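Local structure of dihydrodipicolinate synthase (Oceanobacillus iheyensis HTE831, 3D0C) at residues Phe224-Ala229 against Trp239-Asp244; Val246-Leu251 against Lys298-Gln303; Asp250-His255 against Val262-Ala267. The protein probably catalyses the condensation of pyruvate with aspartate semialdehyde to give 4-hydroxy-tetrahydrodipicolinate, a step in lysine biosynthesis. The protein carries 1 engineered substitution. One frame throughout, in Å; residues are numbered along the deposited sequence.

Interaction 1 of 3, residues Phe224-Ala229 against Trp239-Asp244; sequences FALLEA and WDVWED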
ATOM      1  N   PHE A 224       0.940 -20.673  22.008  1.00 20.25           N
ATOM      2  CA  PHE A 224       1.221 -20.455  23.423  1.00 22.49           C
ATOM      3  C   PHE A 224       2.283 -21.411  23.946  1.00 21.09           C
ATOM      4  O   PHE A 224       2.955 -21.109  24.930  1.00 19.64           O
ATOM      5  CB  PHE A 224      -0.057 -20.563  24.255  1.00 24.92           C
ATOM      6  CG  PHE A 224      -0.788 -19.258  24.400  1.00 30.41           C
ATOM      7  CD1 PHE A 224      -0.292 -18.259  25.233  1.00 33.11           C
ATOM      8  CD2 PHE A 224      -1.945 -19.012  23.671  1.00 31.59           C
ATOM      9  CE1 PHE A 224      -0.944 -17.030  25.338  1.00 35.20           C
ATOM     10  CE2 PHE A 224      -2.602 -17.791  23.767  1.00 34.05           C
ATOM     11  CZ  PHE A 224      -2.102 -16.799  24.600  1.00 34.64           C
ATOM     12  N   ALA A 225       2.424 -22.562  23.295  1.00 20.43           N
ATOM     13  CA  ALA A 225       3.450 -23.524  23.694  1.00 20.44           C
ATOM     14  C   ALA A 225       4.801 -22.881  23.357  1.00 22.54           C
ATOM     15  O   ALA A 225       5.775 -22.990  24.110  1.00 22.09           O
ATOM     16  CB  ALA A 225       3.277 -24.832  22.934  1.00 20.01           C
ATOM     17  N   LEU A 226       4.842 -22.191  22.220  1.00 21.89           N
ATOM     18  CA  LEU A 226       6.059 -21.509  21.795  1.00 23.52           C
ATOM     19  C   LEU A 226       6.362 -20.346  22.736  1.00 22.30           C
ATOM     20  O   LEU A 226       7.514 -20.140  23.122  1.00 20.99           O
ATOM     21  CB  LEU A 226       5.914 -20.987  20.359  1.00 24.44           C
ATOM     22  CG  LEU A 226       7.116 -20.186  19.845  1.00 27.10           C
ATOM     23  CD1 LEU A 226       8.357 -21.059  19.907  1.00 29.18           C
ATOM     24  CD2 LEU A 226       6.867 -19.710  18.423  1.00 27.92           C
ATOM     25  N   LEU A 227       5.341 -19.579  23.109  1.00 22.69           N
ATOM     26  CA  LEU A 227       5.582 -18.456  24.012  1.00 23.91           C
ATOM     27  C   LEU A 227       6.136 -18.945  25.348  1.00 23.88           C
ATOM     28  O   LEU A 227       7.112 -18.401  25.861  1.00 22.44           O
ATOM     29  CB  LEU A 227       4.298 -17.657  24.258  1.00 25.01           C
ATOM     30  CG  LEU A 227       4.441 -16.520  25.284  1.00 26.41           C
ATOM     31  CD1 LEU A 227       5.423 -15.475  24.784  1.00 26.06           C
ATOM     32  CD2 LEU A 227       3.090 -15.885  25.536  1.00 28.36           C
ATOM     33  N   GLU A 228       5.520 -19.980  25.912  1.00 23.20           N
ATOM     34  CA  GLU A 228       5.989 -20.491  27.194  1.00 25.29           C
ATOM     35  C   GLU A 228       7.428 -20.982  27.100  1.00 23.95           C
ATOM     36  O   GLU A 228       8.248 -20.689  27.971  1.00 23.66           O
ATOM     37  CB  GLU A 228       5.096 -21.626  27.692  1.00 26.14           C
ATOM     38  CG  GLU A 228       5.501 -22.123  29.069  1.00 34.30           C
ATOM     39  CD  GLU A 228       4.472 -23.048  29.686  1.00 40.06           C
ATOM     40  OE1 GLU A 228       4.226 -24.133  29.117  1.00 41.04           O
ATOM     41  OE2 GLU A 228       3.910 -22.685  30.744  1.00 42.95           O
ATOM     42  N   ALA A 229       7.728 -21.724  26.041  1.00 20.69           N
ATOM     43  CA  ALA A 229       9.071 -22.244  25.836  1.00 23.56           C
ATOM     44  C   ALA A 229      10.083 -21.101  25.792  1.00 22.68           C
ATOM     45  O   ALA A 229      11.131 -21.172  26.429  1.00 20.75           O
ATOM     46  CB  ALA A 229       9.129 -23.049  24.543  1.00 20.22           C
ATOM     47  N   TRP A 239      12.727 -24.944  19.695  1.00 23.48           N
ATOM     48  CA  TRP A 239      12.980 -25.468  18.359  1.00 25.25           C
ATOM     49  C   TRP A 239      11.946 -26.512  17.931  1.00 22.78           C
ATOM     50  O   TRP A 239      11.584 -26.572  16.760  1.00 21.15           O
ATOM     51  CB  TRP A 239      14.384 -26.082  18.291  1.00 29.67           C
ATOM     52  CG  TRP A 239      15.502 -25.087  18.419  1.00 37.43           C
ATOM     53  CD1 TRP A 239      16.718 -25.294  19.010  1.00 40.42           C
ATOM     54  CD2 TRP A 239      15.523 -23.740  17.922  1.00 40.04           C
ATOM     55  NE1 TRP A 239      17.495 -24.162  18.912  1.00 42.25           N
ATOM     56  CE2 TRP A 239      16.787 -23.194  18.245  1.00 42.80           C
ATOM     57  CE3 TRP A 239      14.602 -22.945  17.228  1.00 40.78           C
ATOM     58  CZ2 TRP A 239      17.148 -21.886  17.907  1.00 44.46           C
ATOM     59  CZ3 TRP A 239      14.962 -21.647  16.891  1.00 46.38           C
ATOM     60  CH2 TRP A 239      16.225 -21.132  17.229  1.00 46.87           C
ATOM     61  N   ASP A 240      11.480 -27.344  18.859  1.00 24.52           N
ATOM     62  CA  ASP A 240      10.482 -28.361  18.510  1.00 23.43           C
ATOM     63  C   ASP A 240       9.145 -27.719  18.104  1.00 22.46           C
ATOM     64  O   ASP A 240       8.553 -28.105  17.094  1.00 21.23           O
ATOM     65  CB  ASP A 240      10.247 -29.320  19.685  1.00 26.81           C
ATOM     66  CG  ASP A 240      11.351 -30.365  19.832  1.00 30.82           C
ATOM     67  OD1 ASP A 240      12.178 -30.538  18.905  1.00 31.59           O
ATOM     68  OD2 ASP A 240      11.385 -31.026  20.888  1.00 34.28           O
ATOM     69  N   VAL A 241       8.667 -26.751  18.884  1.00 21.86           N
ATOM     70  CA  VAL A 241       7.392 -26.102  18.556  1.00 23.20           C
ATOM     71  C   VAL A 241       7.550 -25.322  17.262  1.00 23.69           C
ATOM     72  O   VAL A 241       6.645 -25.300  16.421  1.00 21.50           O
ATOM     73  CB  VAL A 241       6.918 -25.124  19.660  1.00 25.16           C
ATOM     74  CG1 VAL A 241       5.559 -24.515  19.278  1.00 21.18           C
ATOM     75  CG2 VAL A 241       6.806 -25.854  20.988  1.00 26.74           C
ATOM     76  N   TRP A 242       8.715 -24.697  17.119  1.00 22.57           N
ATOM     77  CA  TRP A 242       9.068 -23.905  15.947  1.00 25.77           C
ATOM     78  C   TRP A 242       8.976 -24.742  14.674  1.00 24.72           C
ATOM     79  O   TRP A 242       8.328 -24.339  13.708  1.00 21.30           O
ATOM     80  CB  TRP A 242      10.490 -23.357  16.118  1.00 30.05           C
ATOM     81  CG  TRP A 242      11.069 -22.689  14.917  1.00 37.35           C
ATOM     82  CD1 TRP A 242      10.746 -21.459  14.417  1.00 38.80           C
ATOM     83  CD2 TRP A 242      12.103 -23.203  14.076  1.00 39.10           C
ATOM     84  NE1 TRP A 242      11.519 -21.176  13.318  1.00 40.24           N
ATOM     85  CE2 TRP A 242      12.363 -22.231  13.087  1.00 42.26           C
ATOM     86  CE3 TRP A 242      12.841 -24.394  14.064  1.00 43.70           C
ATOM     87  CZ2 TRP A 242      13.329 -22.412  12.095  1.00 45.62           C
ATOM     88  CZ3 TRP A 242      13.801 -24.574  13.076  1.00 48.60           C
ATOM     89  CH2 TRP A 242      14.035 -23.586  12.105  1.00 48.36           C
ATOM     90  N   GLU A 243       9.630 -25.902  14.673  1.00 22.21           N
ATOM     91  CA  GLU A 243       9.605 -26.792  13.512  1.00 24.01           C
ATOM     92  C   GLU A 243       8.185 -27.240  13.196  1.00 21.94           C
ATOM     93  O   GLU A 243       7.846 -27.502  12.039  1.00 19.22           O
ATOM     94  CB  GLU A 243      10.420 -28.063  13.764  1.00 28.21           C
ATOM     95  CG  GLU A 243      11.838 -27.856  14.211  1.00 34.88           C
ATOM     96  CD  GLU A 243      12.569 -29.175  14.327  1.00 37.74           C
ATOM     97  OE1 GLU A 243      12.045 -30.087  15.003  1.00 37.80           O
ATOM     98  OE2 GLU A 243      13.660 -29.298  13.740  1.00 39.27           O
ATOM     99  N   ASP A 244       7.371 -27.344  14.240  1.00 21.73           N
ATOM    100  CA  ASP A 244       5.990 -27.796  14.115  1.00 26.33           C
ATOM    101  C   ASP A 244       5.049 -26.783  13.461  1.00 23.51           C
ATOM    102  O   ASP A 244       4.125 -27.172  12.744  1.00 23.48           O
ATOM    103  CB  ASP A 244       5.450 -28.184  15.499  1.00 27.30           C
ATOM    104  CG  ASP A 244       4.096 -28.880  15.432  1.00 32.64           C
ATOM    105  OD1 ASP A 244       3.982 -29.896  14.713  1.00 31.56           O
ATOM    106  OD2 ASP A 244       3.148 -28.417  16.106  1.00 34.18           O
TER
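V241 reaches across to A225 and L226 where two consecutive helices fold back on each other as a helical hairpin. Helix 220-232 follows the last strand of the TIM barrel, and helix 235-257 returns along it. The helices come close here: the CA atoms of L226 and V241 are 5.8 Å apart. The contact is purely apolar and rests on one valine. L226 also packs on E197 of helix 196-206. A turn after V241, D244 OD2 forms a salt bridge with K222 NZ, which lies a turn before A225. V241 CB faces CB of L226 at 4.3 Å. Beyond it the side chain splits. CG1 stands anti to the backbone N of V241 (chi1 -178°). This turns it onto the near side of L226, 3.7 Å from CB of that residue. The same methyl lies 3.8 Å from L226 N, so it sits against the helix backbone as well. A225 presents only its methyl to the valine. CG2 of V241 takes the place beside its own backbone N and meets A225 CB at 4.2 Å.

Interaction 2 of 3, residues Val246-Leu251 against Lys298-Gln303; sequences VPFEDL and KSWNTQ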
ATOM      1  N   VAL A 246       6.242 -23.886  11.615  1.00 24.13           N
ATOM      2  CA  VAL A 246       6.838 -23.269  10.432  1.00 22.88           C
ATOM      3  C   VAL A 246       6.109 -23.641   9.135  1.00 22.53           C
ATOM      4  O   VAL A 246       5.880 -22.781   8.281  1.00 20.88           O
ATOM      5  CB  VAL A 246       8.336 -23.631  10.311  1.00 23.47           C
ATOM      6  CG1 VAL A 246       8.840 -23.336   8.905  1.00 25.39           C
ATOM      7  CG2 VAL A 246       9.143 -22.814  11.321  1.00 25.11           C
ATOM      8  N   PRO A 247       5.727 -24.922   8.972  1.00 21.66           N
ATOM      9  CA  PRO A 247       5.023 -25.361   7.758  1.00 23.58           C
ATOM     10  C   PRO A 247       3.758 -24.543   7.476  1.00 22.22           C
ATOM     11  O   PRO A 247       3.410 -24.299   6.319  1.00 21.34           O
ATOM     12  CB  PRO A 247       4.706 -26.825   8.057  1.00 24.90           C
ATOM     13  CG  PRO A 247       5.872 -27.239   8.921  1.00 25.47           C
ATOM     14  CD  PRO A 247       5.966 -26.067   9.872  1.00 23.17           C
ATOM     15  N   PHE A 248       3.077 -24.135   8.544  1.00 20.52           N
ATOM     16  CA  PHE A 248       1.851 -23.337   8.447  1.00 23.43           C
ATOM     17  C   PHE A 248       2.202 -21.924   7.974  1.00 19.97           C
ATOM     18  O   PHE A 248       1.574 -21.378   7.065  1.00 18.47           O
ATOM     19  CB  PHE A 248       1.170 -23.264   9.819  1.00 26.69           C
ATOM     20  CG  PHE A 248      -0.195 -22.610   9.798  1.00 34.38           C
ATOM     21  CD1 PHE A 248      -1.325 -23.330   9.416  1.00 37.61           C
ATOM     22  CD2 PHE A 248      -0.350 -21.274  10.163  1.00 36.08           C
ATOM     23  CE1 PHE A 248      -2.587 -22.731   9.399  1.00 40.13           C
ATOM     24  CE2 PHE A 248      -1.606 -20.666  10.149  1.00 38.97           C
ATOM     25  CZ  PHE A 248      -2.725 -21.397   9.767  1.00 39.37           C
ATOM     26  N   GLU A 249       3.212 -21.335   8.604  1.00 19.17           N
ATOM     27  CA  GLU A 249       3.644 -19.995   8.244  1.00 18.66           C
ATOM     28  C   GLU A 249       4.210 -19.977   6.835  1.00 17.19           C
ATOM     29  O   GLU A 249       4.038 -19.002   6.112  1.00 16.79           O
ATOM     30  CB  GLU A 249       4.669 -19.479   9.260  1.00 22.46           C
ATOM     31  CG  GLU A 249       4.069 -19.302  10.649  1.00 25.53           C
ATOM     32  CD  GLU A 249       2.968 -18.245  10.682  1.00 29.22           C
ATOM     33  OE1 GLU A 249       3.290 -17.044  10.587  1.00 30.05           O
ATOM     34  OE2 GLU A 249       1.781 -18.613  10.795  1.00 25.74           O
ATOM     35  N   ASP A 250       4.872 -21.054   6.426  1.00 18.13           N
ATOM     36  CA  ASP A 250       5.408 -21.088   5.070  1.00 20.25           C
ATOM     37  C   ASP A 250       4.268 -21.113   4.046  1.00 19.19           C
ATOM     38  O   ASP A 250       4.353 -20.470   3.000  1.00 18.86           O
ATOM     39  CB  ASP A 250       6.343 -22.287   4.875  1.00 22.24           C
ATOM     40  CG  ASP A 250       7.710 -22.058   5.500  1.00 26.98           C
ATOM     41  OD1 ASP A 250       8.052 -20.885   5.779  1.00 27.85           O
ATOM     42  OD2 ASP A 250       8.447 -23.041   5.702  1.00 24.99           O
ATOM     43  N   LEU A 251       3.202 -21.850   4.338  1.00 20.20           N
ATOM     44  CA  LEU A 251       2.067 -21.884   3.417  1.00 19.42           C
ATOM     45  C   LEU A 251       1.482 -20.482   3.287  1.00 17.08           C
ATOM     46  O   LEU A 251       1.131 -20.045   2.192  1.00 18.93           O
ATOM     47  CB  LEU A 251       0.972 -22.827   3.921  1.00 22.56           C
ATOM     48  CG  LEU A 251       1.163 -24.322   3.649  1.00 26.74           C
ATOM     49  CD1 LEU A 251       0.081 -25.134   4.368  1.00 27.82           C
ATOM     50  CD2 LEU A 251       1.108 -24.564   2.148  1.00 26.35           C
ATOM     51  N   LYS A 298      -3.705 -32.938   8.783  1.00 27.79           N
ATOM     52  CA  LYS A 298      -3.759 -34.376   9.031  1.00 30.32           C
ATOM     53  C   LYS A 298      -2.582 -34.766   9.921  1.00 30.70           C
ATOM     54  O   LYS A 298      -2.742 -35.491  10.906  1.00 31.02           O
ATOM     55  CB  LYS A 298      -3.689 -35.151   7.716  1.00 27.47           C
ATOM     56  CG  LYS A 298      -3.843 -36.653   7.907  1.00 28.00           C
ATOM     57  CD  LYS A 298      -5.159 -36.949   8.628  1.00 30.75           C
ATOM     58  CE  LYS A 298      -5.159 -38.331   9.278  1.00 29.49           C
ATOM     59  NZ  LYS A 298      -6.388 -38.560  10.104  1.00 32.17           N
ATOM     60  N   SER A 299      -1.399 -34.279   9.553  1.00 32.46           N
ATOM     61  CA  SER A 299      -0.179 -34.536  10.309  1.00 33.34           C
ATOM     62  C   SER A 299      -0.349 -34.071  11.744  1.00 34.17           C
ATOM     63  O   SER A 299      -0.079 -34.823  12.681  1.00 34.66           O
ATOM     64  CB  SER A 299       1.010 -33.803   9.678  1.00 33.26           C
ATOM     65  OG  SER A 299       2.136 -33.815  10.545  1.00 39.27           O
ATOM     66  N   TRP A 300      -0.795 -32.826  11.914  1.00 33.90           N
ATOM     67  CA  TRP A 300      -0.996 -32.273  13.247  1.00 34.02           C
ATOM     68  C   TRP A 300      -1.961 -33.094  14.074  1.00 35.77           C
ATOM     69  O   TRP A 300      -1.840 -33.151  15.302  1.00 37.30           O
ATOM     70  CB  TRP A 300      -1.473 -30.817  13.166  1.00 30.72           C
ATOM     71  CG  TRP A 300      -0.355 -29.829  12.992  1.00 27.06           C
ATOM     72  CD1 TRP A 300       0.956 -30.010  13.316  1.00 27.16           C
ATOM     73  CD2 TRP A 300      -0.465 -28.490  12.502  1.00 24.58           C
ATOM     74  NE1 TRP A 300       1.675 -28.866  13.059  1.00 26.51           N
ATOM     75  CE2 TRP A 300       0.825 -27.915  12.560  1.00 25.04           C
ATOM     76  CE3 TRP A 300      -1.528 -27.716  12.025  1.00 26.10           C
ATOM     77  CZ2 TRP A 300       1.080 -26.597  12.152  1.00 23.29           C
ATOM     78  CZ3 TRP A 300      -1.276 -26.405  11.621  1.00 24.83           C
ATOM     79  CH2 TRP A 300       0.021 -25.862  11.690  1.00 23.81           C
ATOM     80  N   ASN A 301      -2.911 -33.742  13.404  1.00 36.93           N
ATOM     81  CA  ASN A 301      -3.897 -34.578  14.101  1.00 36.59           C
ATOM     82  C   ASN A 301      -3.218 -35.834  14.608  1.00 34.14           C
ATOM     83  O   ASN A 301      -3.422 -36.257  15.741  1.00 39.21           O
ATOM     84  CB  ASN A 301      -5.019 -35.000  13.160  1.00 36.69           C
ATOM     85  CG  ASN A 301      -6.153 -35.695  13.893  1.00 39.31           C
ATOM     86  OD1 ASN A 301      -7.185 -36.004  13.307  1.00 38.38           O
ATOM     87  ND2 ASN A 301      -5.967 -35.935  15.194  1.00 38.48           N
ATOM     88  N   THR A 302      -2.403 -36.421  13.731  1.00 34.74           N
ATOM     89  CA  THR A 302      -1.662 -37.659  14.020  1.00 28.61           C
ATOM     90  C   THR A 302      -0.715 -37.498  15.190  1.00 28.67           C
ATOM     91  O   THR A 302      -0.515 -38.429  15.975  1.00 32.00           O
ATOM     92  CB  THR A 302      -0.812 -38.167  12.795  1.00 25.85           C
ATOM     93  OG1 THR A 302      -1.675 -38.481  11.694  1.00 30.09           O
ATOM     94  CG2 THR A 302      -0.031 -39.420  13.160  1.00 24.95           C
ATOM     95  N   GLN A 303      -0.111 -36.316  15.270  1.00 27.43           N
ATOM     96  CA  GLN A 303       0.826 -35.965  16.324  1.00 27.34           C
ATOM     97  C   GLN A 303       0.111 -36.012  17.667  1.00 27.58           C
ATOM     98  O   GLN A 303       0.622 -36.566  18.648  1.00 31.71           O
ATOM     99  CB  GLN A 303       1.375 -34.550  16.090  1.00 26.97           C
ATOM    100  CG  GLN A 303       2.329 -34.073  17.194  1.00 24.32           C
ATOM    101  CD  GLN A 303       2.747 -32.622  17.032  1.00 23.83           C
ATOM    102  OE1 GLN A 303       3.083 -32.195  15.923  1.00 26.81           O
ATOM    103  NE2 GLN A 303       2.742 -31.859  18.143  1.00 25.64           N
TER
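F248 and W300 bridge two helices of the helical C-terminal region that follows the TIM barrel in this family. Helix 235-257 supplies the phenylalanine, and the C-terminal helix 287-303 the tryptophan. The backbones stay well apart, with 10.5 Å between the CA atoms of F248 and W300, so the large side chains span the distance. F248 CG stands anti to its backbone N (chi1 -173°), W300 CG beside its own, and the two side chains cross at about a right angle. The outer edge of the indole makes the apolar contact. W300 CH2 comes to 3.4 Å from F248 CB, near the indole plane. The same CH2 lies 3.7 Å from F248 CD1. The aromatic pairing is oblique, with the six-membered rings 5.8 Å apart between centroids and their planes at 35°. F248 also packs on L296, I263, I264 and A267. K222 makes a cation-pi contact with W300. The polar end, W300 NE1, donates to D244 O. In a regular helix that carbonyl would pair with F248 N, but the helix is kinked there and lacks this bond. With an alanine in place of W300, D244 O would probably lose its indole donor, K222 the ring it lies against, and a gap would open beside F248. Within the C-terminal helix, T302 OG1 donates to K298 O over 3.3 Å, from 41° out of the carbonyl plane.

Interaction 3 of 3, residues Asp250-His255 against Val262-Ala267; sequences DLRAKH and VIIKEA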
ATOM      1  N   ASP A 250       4.872 -21.054   6.426  1.00 18.13           N
ATOM      2  CA  ASP A 250       5.408 -21.088   5.070  1.00 20.25           C
ATOM      3  C   ASP A 250       4.268 -21.113   4.046  1.00 19.19           C
ATOM      4  O   ASP A 250       4.353 -20.470   3.000  1.00 18.86           O
ATOM      5  CB  ASP A 250       6.343 -22.287   4.875  1.00 22.24           C
ATOM      6  CG  ASP A 250       7.710 -22.058   5.500  1.00 26.98           C
ATOM      7  OD1 ASP A 250       8.052 -20.885   5.779  1.00 27.85           O
ATOM      8  OD2 ASP A 250       8.447 -23.041   5.702  1.00 24.99           O
ATOM      9  N   LEU A 251       3.202 -21.850   4.338  1.00 20.20           N
ATOM     10  CA  LEU A 251       2.067 -21.884   3.417  1.00 19.42           C
ATOM     11  C   LEU A 251       1.482 -20.482   3.287  1.00 17.08           C
ATOM     12  O   LEU A 251       1.131 -20.045   2.192  1.00 18.93           O
ATOM     13  CB  LEU A 251       0.972 -22.827   3.921  1.00 22.56           C
ATOM     14  CG  LEU A 251       1.163 -24.322   3.649  1.00 26.74           C
ATOM     15  CD1 LEU A 251       0.081 -25.134   4.368  1.00 27.82           C
ATOM     16  CD2 LEU A 251       1.108 -24.564   2.148  1.00 26.35           C
ATOM     17  N   ARG A 252       1.386 -19.775   4.405  1.00 15.90           N
ATOM     18  CA  ARG A 252       0.819 -18.428   4.395  1.00 18.82           C
ATOM     19  C   ARG A 252       1.663 -17.465   3.577  1.00 16.98           C
ATOM     20  O   ARG A 252       1.138 -16.536   2.955  1.00 16.68           O
ATOM     21  CB  ARG A 252       0.698 -17.887   5.821  1.00 18.77           C
ATOM     22  CG  ARG A 252      -0.230 -18.680   6.722  1.00 21.54           C
ATOM     23  CD  ARG A 252      -0.261 -18.089   8.120  1.00 26.12           C
ATOM     24  NE  ARG A 252      -0.835 -16.745   8.137  1.00 28.77           N
ATOM     25  CZ  ARG A 252      -0.659 -15.875   9.126  1.00 33.71           C
ATOM     26  NH1 ARG A 252       0.083 -16.206  10.177  1.00 33.14           N
ATOM     27  NH2 ARG A 252      -1.228 -14.680   9.073  1.00 31.60           N
ATOM     28  N   ALA A 253       2.971 -17.698   3.568  1.00 16.43           N
ATOM     29  CA  ALA A 253       3.885 -16.821   2.857  1.00 18.29           C
ATOM     30  C   ALA A 253       3.975 -17.061   1.346  1.00 18.15           C
ATOM     31  O   ALA A 253       4.531 -16.235   0.629  1.00 17.48           O
ATOM     32  CB  ALA A 253       5.280 -16.905   3.497  1.00 19.48           C
ATOM     33  N   LYS A 254       3.420 -18.165   0.853  1.00 19.38           N
ATOM     34  CA  LYS A 254       3.482 -18.452  -0.583  1.00 22.82           C
ATOM     35  C   LYS A 254       2.829 -17.369  -1.437  1.00 21.97           C
ATOM     36  O   LYS A 254       1.900 -16.689  -0.999  1.00 19.73           O
ATOM     37  CB  LYS A 254       2.812 -19.790  -0.913  1.00 25.94           C
ATOM     38  CG  LYS A 254       3.459 -21.013  -0.290  1.00 29.75           C
ATOM     39  CD  LYS A 254       2.917 -22.294  -0.932  1.00 33.68           C
ATOM     40  CE  LYS A 254       3.354 -22.414  -2.393  1.00 36.01           C
ATOM     41  NZ  LYS A 254       2.834 -23.635  -3.075  1.00 37.73           N
ATOM     42  N   HIS A 255       3.317 -17.223  -2.666  1.00 21.72           N
ATOM     43  CA  HIS A 255       2.785 -16.231  -3.591  1.00 22.88           C
ATOM     44  C   HIS A 255       2.955 -14.829  -3.023  1.00 21.89           C
ATOM     45  O   HIS A 255       2.042 -14.003  -3.071  1.00 19.31           O
ATOM     46  CB  HIS A 255       1.308 -16.516  -3.876  1.00 30.17           C
ATOM     47  CG  HIS A 255       1.027 -17.954  -4.174  1.00 35.57           C
ATOM     48  ND1 HIS A 255       1.698 -18.655  -5.153  1.00 37.32           N
ATOM     49  CD2 HIS A 255       0.179 -18.836  -3.594  1.00 35.63           C
ATOM     50  CE1 HIS A 255       1.279 -19.907  -5.161  1.00 38.69           C
ATOM     51  NE2 HIS A 255       0.358 -20.043  -4.224  1.00 38.52           N
ATOM     52  N   VAL A 262      -6.099 -16.370   3.536  1.00 16.85           N
ATOM     53  CA  VAL A 262      -6.901 -17.473   3.011  1.00 20.06           C
ATOM     54  C   VAL A 262      -6.489 -18.807   3.629  1.00 21.69           C
ATOM     55  O   VAL A 262      -7.323 -19.697   3.807  1.00 20.50           O
ATOM     56  CB  VAL A 262      -6.823 -17.543   1.460  1.00 20.62           C
ATOM     57  CG1 VAL A 262      -5.390 -17.661   1.010  1.00 23.10           C
ATOM     58  CG2 VAL A 262      -7.659 -18.717   0.943  1.00 22.89           C
ATOM     59  N   ILE A 263      -5.211 -18.944   3.973  1.00 20.49           N
ATOM     60  CA  ILE A 263      -4.739 -20.174   4.602  1.00 20.12           C
ATOM     61  C   ILE A 263      -5.406 -20.334   5.972  1.00 22.22           C
ATOM     62  O   ILE A 263      -5.839 -21.430   6.345  1.00 20.70           O
ATOM     63  CB  ILE A 263      -3.199 -20.160   4.784  1.00 21.70           C
ATOM     64  CG1 ILE A 263      -2.517 -20.560   3.471  1.00 20.70           C
ATOM     65  CG2 ILE A 263      -2.793 -21.095   5.921  1.00 20.72           C
ATOM     66  CD1 ILE A 263      -2.700 -22.030   3.093  1.00 23.61           C
ATOM     67  N   ILE A 264      -5.491 -19.237   6.714  1.00 21.09           N
ATOM     68  CA  ILE A 264      -6.101 -19.256   8.036  1.00 21.70           C
ATOM     69  C   ILE A 264      -7.600 -19.563   7.976  1.00 21.39           C
ATOM     70  O   ILE A 264      -8.094 -20.379   8.752  1.00 20.08           O
ATOM     71  CB  ILE A 264      -5.889 -17.904   8.768  1.00 22.40           C
ATOM     72  CG1 ILE A 264      -4.410 -17.719   9.115  1.00 23.05           C
ATOM     73  CG2 ILE A 264      -6.721 -17.853  10.024  1.00 20.62           C
ATOM     74  CD1 ILE A 264      -4.106 -16.388   9.774  1.00 22.34           C
ATOM     75  N   LYS A 265      -8.318 -18.913   7.060  1.00 20.77           N
ATOM     76  CA  LYS A 265      -9.758 -19.136   6.939  1.00 22.64           C
ATOM     77  C   LYS A 265     -10.109 -20.538   6.445  1.00 23.44           C
ATOM     78  O   LYS A 265     -11.046 -21.153   6.945  1.00 22.53           O
ATOM     79  CB  LYS A 265     -10.401 -18.071   6.040  1.00 23.80           C
ATOM     80  CG  LYS A 265     -10.493 -16.707   6.717  1.00 29.43           C
ATOM     81  CD  LYS A 265     -11.297 -15.688   5.912  1.00 32.67           C
ATOM     82  CE  LYS A 265     -11.498 -14.406   6.720  1.00 33.96           C
ATOM     83  NZ  LYS A 265     -12.242 -13.348   5.991  1.00 36.62           N
ATOM     84  N   GLU A 266      -9.360 -21.058   5.477  1.00 22.64           N
ATOM     85  CA  GLU A 266      -9.661 -22.396   5.000  1.00 25.46           C
ATOM     86  C   GLU A 266      -9.328 -23.403   6.091  1.00 25.09           C
ATOM     87  O   GLU A 266     -10.014 -24.412   6.241  1.00 23.53           O
ATOM     88  CB  GLU A 266      -8.902 -22.697   3.706  1.00 26.15           C
ATOM     89  CG  GLU A 266      -9.504 -21.984   2.510  1.00 31.89           C
ATOM     90  CD  GLU A 266      -9.250 -22.699   1.199  1.00 35.92           C
ATOM     91  OE1 GLU A 266      -9.142 -23.945   1.205  1.00 35.35           O
ATOM     92  OE2 GLU A 266      -9.182 -22.014   0.156  1.00 35.94           O
ATOM     93  N   ALA A 267      -8.290 -23.116   6.872  1.00 23.51           N
ATOM     94  CA  ALA A 267      -7.893 -24.003   7.964  1.00 26.44           C
ATOM     95  C   ALA A 267      -8.985 -24.029   9.027  1.00 26.55           C
ATOM     96  O   ALA A 267      -9.356 -25.095   9.522  1.00 25.91           O
ATOM     97  CB  ALA A 267      -6.572 -23.529   8.587  1.00 22.80           C
TER
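R252 and I263 bring their CA atoms to 5.8 Å where segments 250-255 and 262-267 pass with 135° between their N-to-C directions and their axes 9.6 Å apart at the closest. I263 points toward the other helix and divides its branches between two residues. Its CD1 meets L251 CB at 3.8 Å. Its CG2 lies 3.6 Å from R252 CG, on the aliphatic part of the arginine. The two segments belong to successive helices, 235-257 and 260-270, joined by a short turn in the helical C-terminal region beyond the barrel. Further along R252 the chain bends at chi3 (65°), and this brings the guanidinium to I264. I264 CD1 sits over one face of that group, toward its rim, 3.4 Å from R252 NH2. Polar partners hold the guanidinium in place: NH1 forms a salt bridge with E249 OE2, and NH2 a hydrogen bond with N260 OD1. I264 also touches T56, predicted to bind pyruvate, so this helix pair borders the probable active site. I263 CG1 packs 3.9 Å from L251 O, the carbonyl that accepts a hydrogen bond from N259 ND2.

Overall arrangement
Beyond the last barrel strand, 210-213, the chain enters helix 220-232. Interaction 1 closes first, across the short turn into helix 235-257. That long helix then serves all three contacts in order. Interactions 2 and 3 both start from it and share D250 and L251. Interaction 3 closes after a few residues, on helix 260-270. Interaction 2 closes only on the C-terminal helix 287-303, so its loop encloses the second segment of interaction 3. Interaction 2 touches both others, interaction 1 through the D244 carbonyl and interaction 3 through the F248 ring. Helix 235-257 thus ties helix 220-232 of the barrel to the other two C-terminal helices, 260-270 and 287-303.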